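Local coordinates for protein beta-1,3-glucanosyltransferase (Rhizomucor miehei CAU432, PDB 4WTP) that is an enzyme of the glycoside hydrolase family 17 type, built as a single-chain (beta/alpha)8 barrel with a parallel sheet inside a layer of helices, at residues D53-D58 / A80-A85; N57-L62 / L90-Y95. One frame throughout, in Å; residues are numbered along the deposited sequence.

Contact 1 of 2, residues D53-D58 / A80-A85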
ATOM      1  N   ASP A  53     -17.467   0.368 -12.586  1.00 28.15           N
ATOM      2  CA  ASP A  53     -18.616   0.554 -11.695  1.00 29.44           C
ATOM      3  C   ASP A  53     -18.438  -0.272 -10.430  1.00 28.15           C
ATOM      4  O   ASP A  53     -18.803   0.171  -9.347  1.00 28.09           O
ATOM      5  CB  ASP A  53     -19.924   0.143 -12.391  1.00 42.84           C
ATOM      6  CG  ASP A  53     -20.412   1.182 -13.401  1.00 31.61           C
ATOM      7  OD1 ASP A  53     -19.904   2.323 -13.340  1.00 38.54           O
ATOM      8  OD2 ASP A  53     -21.285   0.862 -14.228  1.00 59.62           O
ATOM      9  N   SER A  54     -17.912  -1.490 -10.594  1.00 25.17           N
ATOM     10  CA  SER A  54     -17.588  -2.378  -9.475  1.00 26.96           C
ATOM     11  C   SER A  54     -16.569  -1.713  -8.565  1.00 26.32           C
ATOM     12  O   SER A  54     -16.687  -1.784  -7.345  1.00 25.14           O
ATOM     13  CB  SER A  54     -16.988  -3.683 -10.005  1.00 30.23           C
ATOM     14  OG  SER A  54     -16.847  -4.664  -8.997  1.00 35.63           O
ATOM     15  N   MET A  55     -15.566  -1.082  -9.167  1.00 27.40           N
ATOM     16  CA  MET A  55     -14.600  -0.311  -8.402  1.00 22.05           C
ATOM     17  C   MET A  55     -15.265   0.909  -7.800  1.00 24.06           C
ATOM     18  O   MET A  55     -15.002   1.243  -6.650  1.00 20.43           O
ATOM     19  CB  MET A  55     -13.460   0.180  -9.270  1.00 24.59           C
ATOM     20  CG  MET A  55     -12.444  -0.854  -9.635  1.00 22.48           C
ATOM     21  SD  MET A  55     -10.966   0.076 -10.102  1.00 20.99           S
ATOM     22  CE  MET A  55      -9.869  -1.218 -10.538  1.00 16.63           C
ATOM     23  N   LYS A  56     -16.111   1.590  -8.587  1.00 23.12           N
ATOM     24  CA  LYS A  56     -16.879   2.720  -8.072  1.00 22.99           C
ATOM     25  C   LYS A  56     -17.684   2.258  -6.854  1.00 21.77           C
ATOM     26  O   LYS A  56     -17.765   2.981  -5.854  1.00 20.98           O
ATOM     27  CB  LYS A  56     -17.784   3.305  -9.167  1.00 23.51           C
ATOM     28  N   ASN A  57     -18.328   1.090  -6.982  1.00 23.32           N
ATOM     29  CA  ASN A  57     -19.026   0.493  -5.861  1.00 22.67           C
ATOM     30  C   ASN A  57     -18.125   0.309  -4.648  1.00 20.71           C
ATOM     31  O   ASN A  57     -18.454   0.751  -3.544  1.00 19.94           O
ATOM     32  CB  ASN A  57     -19.614  -0.869  -6.268  1.00 26.92           C
ATOM     33  CG  ASN A  57     -20.670  -0.762  -7.353  1.00 32.46           C
ATOM     34  OD1 ASN A  57     -21.362   0.250  -7.472  1.00 34.02           O
ATOM     35  ND2 ASN A  57     -20.807  -1.824  -8.147  1.00 32.66           N
ATOM     36  N   ASP A  58     -16.999  -0.342  -4.881  1.00 19.63           N
ATOM     37  CA  ASP A  58     -16.007  -0.564  -3.831  1.00 17.97           C
ATOM     38  C   ASP A  58     -15.485   0.745  -3.241  1.00 17.77           C
ATOM     39  O   ASP A  58     -15.389   0.895  -2.034  1.00 16.94           O
ATOM     40  CB  ASP A  58     -14.835  -1.331  -4.396  1.00 17.10           C
ATOM     41  CG  ASP A  58     -15.158  -2.780  -4.660  1.00 17.56           C
ATOM     42  OD1 ASP A  58     -16.258  -3.233  -4.238  1.00 19.16           O
ATOM     43  OD2 ASP A  58     -14.302  -3.469  -5.235  1.00 17.03           O
ATOM     44  N   ALA A  80      -4.830  -0.015 -13.203  1.00 18.20           N
ATOM     45  CA  ALA A  80      -4.469   1.402 -13.040  1.00 16.93           C
ATOM     46  C   ALA A  80      -5.410   2.340 -13.823  1.00 16.08           C
ATOM     47  O   ALA A  80      -5.909   3.322 -13.282  1.00 18.31           O
ATOM     48  CB  ALA A  80      -3.016   1.645 -13.386  1.00 18.47           C
ATOM     49  N   SER A  81      -5.656   2.024 -15.096  1.00 20.43           N
ATOM     50  CA  SER A  81      -6.595   2.825 -15.917  1.00 20.88           C
ATOM     51  C   SER A  81      -8.023   2.821 -15.350  1.00 19.75           C
ATOM     52  O   SER A  81      -8.669   3.880 -15.208  1.00 20.94           O
ATOM     53  CB  SER A  81      -6.616   2.313 -17.363  1.00 22.12           C
ATOM     54  OG  SER A  81      -7.555   3.029 -18.167  1.00 23.70           O
ATOM     55  N   LEU A  82      -8.481   1.640 -14.923  1.00 22.09           N
ATOM     56  CA  LEU A  82      -9.803   1.539 -14.278  1.00 24.15           C
ATOM     57  C   LEU A  82      -9.901   2.329 -12.969  1.00 19.63           C
ATOM     58  O   LEU A  82     -10.862   3.081 -12.747  1.00 20.51           O
ATOM     59  CB  LEU A  82     -10.179   0.080 -14.023  1.00 24.02           C
ATOM     60  CG  LEU A  82     -11.102  -0.595 -15.042  1.00 28.73           C
ATOM     61  CD1 LEU A  82     -10.603  -0.403 -16.465  1.00 27.99           C
ATOM     62  CD2 LEU A  82     -11.287  -2.064 -14.707  1.00 31.08           C
ATOM     63  N   ALA A  83      -8.867   2.199 -12.125  1.00 19.02           N
ATOM     64  CA  ALA A  83      -8.873   2.893 -10.832  1.00 18.99           C
ATOM     65  C   ALA A  83      -8.752   4.421 -10.956  1.00 15.09           C
ATOM     66  O   ALA A  83      -9.347   5.173 -10.188  1.00 17.08           O
ATOM     67  CB  ALA A  83      -7.779   2.327  -9.947  1.00 17.22           C
ATOM     68  N   LEU A  84      -8.009   4.864 -11.983  1.00 16.90           N
ATOM     69  CA  LEU A  84      -7.928   6.303 -12.294  1.00 16.41           C
ATOM     70  C   LEU A  84      -9.332   6.862 -12.631  1.00 15.83           C
ATOM     71  O   LEU A  84      -9.726   7.899 -12.128  1.00 17.87           O
ATOM     72  CB  LEU A  84      -6.919   6.567 -13.437  1.00 17.49           C
ATOM     73  CG  LEU A  84      -5.442   6.492 -13.016  1.00 16.08           C
ATOM     74  CD1 LEU A  84      -4.519   6.271 -14.215  1.00 17.04           C
ATOM     75  CD2 LEU A  84      -5.059   7.760 -12.254  1.00 17.37           C
ATOM     76  N   ALA A  85     -10.076   6.132 -13.438  1.00 18.82           N
ATOM     77  CA  ALA A  85     -11.430   6.580 -13.811  1.00 20.42           C
ATOM     78  C   ALA A  85     -12.416   6.545 -12.629  1.00 21.26           C
ATOM     79  O   ALA A  85     -13.161   7.508 -12.399  1.00 19.86           O
ATOM     80  CB  ALA A  85     -11.942   5.785 -14.990  1.00 22.03           C
TER
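Met55 crosses from helix 52-62 to Leu82 and Ala83 of helix 79-90, two neighbouring helices of the barrel's outer layer, and between 53-58 and 80-85 this one long side chain makes every contact. Walking along 80-85, Ala80 and Ser81 come first, both pointing away from the partner helix.

Leu82 is the first residue to meet the methionine. Its touching atom is CB rather than the end of the isobutyl group: the terminal methyl CE of Met55 lies 3.7 Å from Leu82 CB, and the two side chains cross at about a right angle.

At Ala83 the sulfur comes down on the helix itself. SD of Met55 is 3.6 Å from Ala83 CA and equally close, at 3.6 Å, to Ala83 N, with the methyl of Ala83 alongside at 3.9 Å (SD to CB). The methionine gets there by being stretched out: with chi2 at -160° and chi3 at -179°, the chain runs extended beyond CG and carries SD and CE to the neighbouring helix. Leu84, next along, points away from helix 52-62. On the inner side of helix 79-90, Ala80 and Leu84 pack on strand 93-98, through Leu96 and Ile94 respectively, and both also touch Ile116 of helix 104-119.

The helices approach closely here, with 7.0 Å between Met55 CA and Ala83 CA, and the disulfide Cys49–Cys77 ties the chain together just ahead of both helices. The chemistry is purely van der Waals: a polarisable thioether laid against backbone and small apolar groups, consistent with the small side chain of Ala83 leaving the main chain accessible to the sulfur.

Contact 2 of 2, residues N57-L62 / L90-Y95; sequences NDFNVL and LGMRIY
Phe59 offers its CB, not its ring, as the main touching point for Leu90 and Met92. With chi1 at -64° the ring swings beside the backbone N, and its far end leads away from 90-95 to meet Tyr42 edge-to-face and pack on Val69, Ala86 and Thr87. CB itself meets Leu90 CD1 at 3.6 Å and Met92 SD, also at 3.6 Å.

Leu90 holds CG opposite its carbonyl carbon and sets both methyls against the helix. CD1 is shared between Phe59 and Asn60, while CD2 lies 3.5 Å from Asn60 OD1; the Asn60 amide and the Leu90 side chain meet at a slant, on the more exposed side of the contact. Met92 is extended as far as its sulfur and then bends (chi3 78°), bringing SD 5.2 Å from the centroid of the Phe59 ring, 54° off the normal: an oblique Met-aromatic contact. Both Leu90 and Met92 have a second deposited conformer, so these details are less certain than the rest.

Between them Gly91, at positive phi, ends helix 79-90 in a Schellman motif, and strand 93-98 follows. The contact therefore joins helix 52-62 to a helix-to-strand turn through apolar and sulfur packing, with an amide lying against leucine methyls at its outer margin.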
ATOM      1  N   ASN A  57     -18.328   1.090  -6.982  1.00 23.32           N
ATOM      2  CA  ASN A  57     -19.026   0.493  -5.861  1.00 22.67           C
ATOM      3  C   ASN A  57     -18.125   0.309  -4.648  1.00 20.71           C
ATOM      4  O   ASN A  57     -18.454   0.751  -3.544  1.00 19.94           O
ATOM      5  CB  ASN A  57     -19.614  -0.869  -6.268  1.00 26.92           C
ATOM      6  CG  ASN A  57     -20.670  -0.762  -7.353  1.00 32.46           C
ATOM      7  OD1 ASN A  57     -21.362   0.250  -7.472  1.00 34.02           O
ATOM      8  ND2 ASN A  57     -20.807  -1.824  -8.147  1.00 32.66           N
ATOM      9  N   ASP A  58     -16.999  -0.342  -4.881  1.00 19.63           N
ATOM     10  CA  ASP A  58     -16.007  -0.564  -3.831  1.00 17.97           C
ATOM     11  C   ASP A  58     -15.485   0.745  -3.241  1.00 17.77           C
ATOM     12  O   ASP A  58     -15.389   0.895  -2.034  1.00 16.94           O
ATOM     13  CB  ASP A  58     -14.835  -1.331  -4.396  1.00 17.10           C
ATOM     14  CG  ASP A  58     -15.158  -2.780  -4.660  1.00 17.56           C
ATOM     15  OD1 ASP A  58     -16.258  -3.233  -4.238  1.00 19.16           O
ATOM     16  OD2 ASP A  58     -14.302  -3.469  -5.235  1.00 17.03           O
ATOM     17  N   PHE A  59     -15.188   1.716  -4.096  1.00 19.48           N
ATOM     18  CA  PHE A  59     -14.655   2.979  -3.614  1.00 17.39           C
ATOM     19  C   PHE A  59     -15.660   3.802  -2.849  1.00 17.87           C
ATOM     20  O   PHE A  59     -15.298   4.477  -1.889  1.00 18.18           O
ATOM     21  CB  PHE A  59     -14.023   3.767  -4.745  1.00 17.86           C
ATOM     22  CG  PHE A  59     -12.840   3.111  -5.353  1.00 16.68           C
ATOM     23  CD1 PHE A  59     -12.296   1.946  -4.804  1.00 17.39           C
ATOM     24  CD2 PHE A  59     -12.256   3.649  -6.505  1.00 17.37           C
ATOM     25  CE1 PHE A  59     -11.205   1.333  -5.383  1.00 16.17           C
ATOM     26  CE2 PHE A  59     -11.152   3.036  -7.086  1.00 17.32           C
ATOM     27  CZ  PHE A  59     -10.620   1.878  -6.533  1.00 18.50           C
ATOM     28  N   ASN A  60     -16.940   3.744  -3.260  1.00 17.78           N
ATOM     29  CA  ASN A  60     -17.975   4.401  -2.484  1.00 20.05           C
ATOM     30  C   ASN A  60     -18.128   3.804  -1.109  1.00 18.02           C
ATOM     31  O   ASN A  60     -18.434   4.508  -0.152  1.00 18.61           O
ATOM     32  CB  ASN A  60     -19.328   4.418  -3.250  1.00 19.31           C
ATOM     33  CG  ASN A  60     -19.475   5.631  -4.146  1.00 18.25           C
ATOM     34  OD1 ASN A  60     -18.910   6.687  -3.863  1.00 20.89           O
ATOM     35  ND2 ASN A  60     -20.203   5.473  -5.242  1.00 24.12           N
ATOM     36  N   VAL A  61     -17.917   2.483  -1.005  1.00 17.79           N
ATOM     37  CA  VAL A  61     -17.939   1.838   0.313  1.00 18.07           C
ATOM     38  C   VAL A  61     -16.835   2.401   1.221  1.00 14.89           C
ATOM     39  O   VAL A  61     -17.013   2.537   2.422  1.00 15.84           O
ATOM     40  CB  VAL A  61     -17.894   0.291   0.214  1.00 17.37           C
ATOM     41  CG1 VAL A  61     -17.514  -0.350   1.544  1.00 18.58           C
ATOM     42  CG2 VAL A  61     -19.226  -0.244  -0.326  1.00 17.29           C
ATOM     43  N   LEU A  62     -15.700   2.735   0.593  1.00 14.51           N
ATOM     44  CA  LEU A  62     -14.536   3.281   1.317  1.00 13.97           C
ATOM     45  C   LEU A  62     -14.599   4.794   1.548  1.00 14.01           C
ATOM     46  O   LEU A  62     -14.007   5.320   2.501  1.00 14.25           O
ATOM     47  CB  LEU A  62     -13.232   2.967   0.572  1.00 13.12           C
ATOM     48  CG  LEU A  62     -12.934   1.490   0.382  1.00 12.93           C
ATOM     49  CD1 LEU A  62     -11.651   1.330  -0.426  1.00 14.01           C
ATOM     50  CD2 LEU A  62     -12.804   0.724   1.700  1.00 12.52           C
ATOM     51  N   LEU A  90     -15.197   9.885  -8.484  0.66 21.26           N
ATOM     52  CA  LEU A  90     -15.633  10.047  -7.091  0.66 21.73           C
ATOM     53  C   LEU A  90     -14.893  11.152  -6.374  0.66 19.67           C
ATOM     54  O   LEU A  90     -15.155  11.419  -5.194  0.66 22.50           O
ATOM     55  CB  LEU A  90     -15.491   8.728  -6.323  0.66 19.48           C
ATOM     56  CG  LEU A  90     -16.336   7.575  -6.863  0.66 21.67           C
ATOM     57  CD1 LEU A  90     -16.128   6.328  -6.020  0.66 18.84           C
ATOM     58  CD2 LEU A  90     -17.802   7.976  -6.900  0.66 22.31           C
ATOM     59  N   GLY A  91     -13.983  11.816  -7.088  1.00 20.21           N
ATOM     60  CA  GLY A  91     -13.225  12.915  -6.496  1.00 21.35           C
ATOM     61  C   GLY A  91     -12.180  12.409  -5.509  1.00 17.13           C
ATOM     62  O   GLY A  91     -11.818  13.131  -4.559  1.00 18.71           O
ATOM     63  N   MET A  92     -11.754  11.165  -5.710  0.58 17.83           N
ATOM     64  CA  MET A  92     -10.748  10.537  -4.846  0.58 16.52           C
ATOM     65  C   MET A  92      -9.325  10.656  -5.425  0.58 16.76           C
ATOM     66  O   MET A  92      -9.158  10.990  -6.597  0.58 16.87           O
ATOM     67  CB  MET A  92     -11.106   9.053  -4.596  0.58 16.02           C
ATOM     68  CG  MET A  92     -12.480   8.785  -3.962  0.58 16.01           C
ATOM     69  SD  MET A  92     -12.950   7.028  -3.744  0.58 12.63           S
ATOM     70  CE  MET A  92     -11.980   6.641  -2.259  0.58 15.87           C
ATOM     71  N   ARG A  93      -8.318  10.360  -4.600  1.00 16.23           N
ATOM     72  CA  ARG A  93      -6.917  10.381  -5.039  1.00 14.39           C
ATOM     73  C   ARG A  93      -6.356   8.954  -5.090  1.00 11.65           C
ATOM     74  O   ARG A  93      -7.005   8.022  -4.568  1.00 12.55           O
ATOM     75  CB  ARG A  93      -6.061  11.200  -4.076  1.00 17.40           C
ATOM     76  CG  ARG A  93      -6.680  12.486  -3.562  1.00 20.51           C
ATOM     77  CD  ARG A  93      -6.484  13.603  -4.540  1.00 21.61           C
ATOM     78  NE  ARG A  93      -5.077  13.809  -4.896  1.00 19.11           N
ATOM     79  CZ  ARG A  93      -4.689  14.635  -5.872  1.00 19.25           C
ATOM     80  NH1 ARG A  93      -5.589  15.295  -6.594  1.00 22.21           N
ATOM     81  NH2 ARG A  93      -3.399  14.781  -6.134  1.00 19.23           N
ATOM     82  N   ILE A  94      -5.159   8.779  -5.646  1.00 11.74           N
ATOM     83  CA  ILE A  94      -4.607   7.434  -5.837  1.00 11.53           C
ATOM     84  C   ILE A  94      -3.085   7.401  -5.782  1.00 11.13           C
ATOM     85  O   ILE A  94      -2.418   8.301  -6.297  1.00 12.30           O
ATOM     86  CB  ILE A  94      -5.130   6.793  -7.159  1.00 13.41           C
ATOM     87  CG1 ILE A  94      -4.799   5.311  -7.229  1.00 12.69           C
ATOM     88  CG2 ILE A  94      -4.679   7.552  -8.405  1.00 14.47           C
ATOM     89  CD1 ILE A  94      -5.600   4.556  -8.294  1.00 14.51           C
ATOM     90  N   TYR A  95      -2.516   6.336  -5.211  1.00 10.76           N
ATOM     91  CA  TYR A  95      -1.101   5.988  -5.414  1.00 10.74           C
ATOM     92  C   TYR A  95      -1.105   4.833  -6.392  1.00 10.83           C
ATOM     93  O   TYR A  95      -1.804   3.824  -6.185  1.00 11.95           O
ATOM     94  CB  TYR A  95      -0.442   5.495  -4.117  1.00 11.35           C
ATOM     95  CG  TYR A  95       0.073   6.589  -3.213  1.00 11.25           C
ATOM     96  CD1 TYR A  95      -0.796   7.413  -2.488  1.00 13.68           C
ATOM     97  CD2 TYR A  95       1.447   6.773  -3.056  1.00 13.55           C
ATOM     98  CE1 TYR A  95      -0.296   8.414  -1.641  1.00 13.38           C
ATOM     99  CE2 TYR A  95       1.948   7.741  -2.225  1.00 15.61           C
ATOM    100  CZ  TYR A  95       1.082   8.576  -1.557  1.00 13.01           C
ATOM    101  OH  TYR A  95       1.588   9.527  -0.703  1.00 14.50           O
TER

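How the contacts relate
Both contacts use helix 52-62, which meets helix 79-90 in contact 1 and the turn from that helix into strand 93-98 in contact 2. Their centres are 8 Å apart, and they join directly: Ala83 CB lies 3.5 Å from Ile94 CD1, and Lys56 O packs 3.7 Å from Leu90 CD1. Contact 1 is the smaller and mostly buried, carried by a single methionine of helix 52-62. Contact 2 covers more area but reaches the surface, where an exposed asparagine takes part. Each includes a thioether, yet from different sides: helix 52-62 supplies it in contact 1, and the turn after helix 79-90 in contact 2, where an aromatic ring lies nearby.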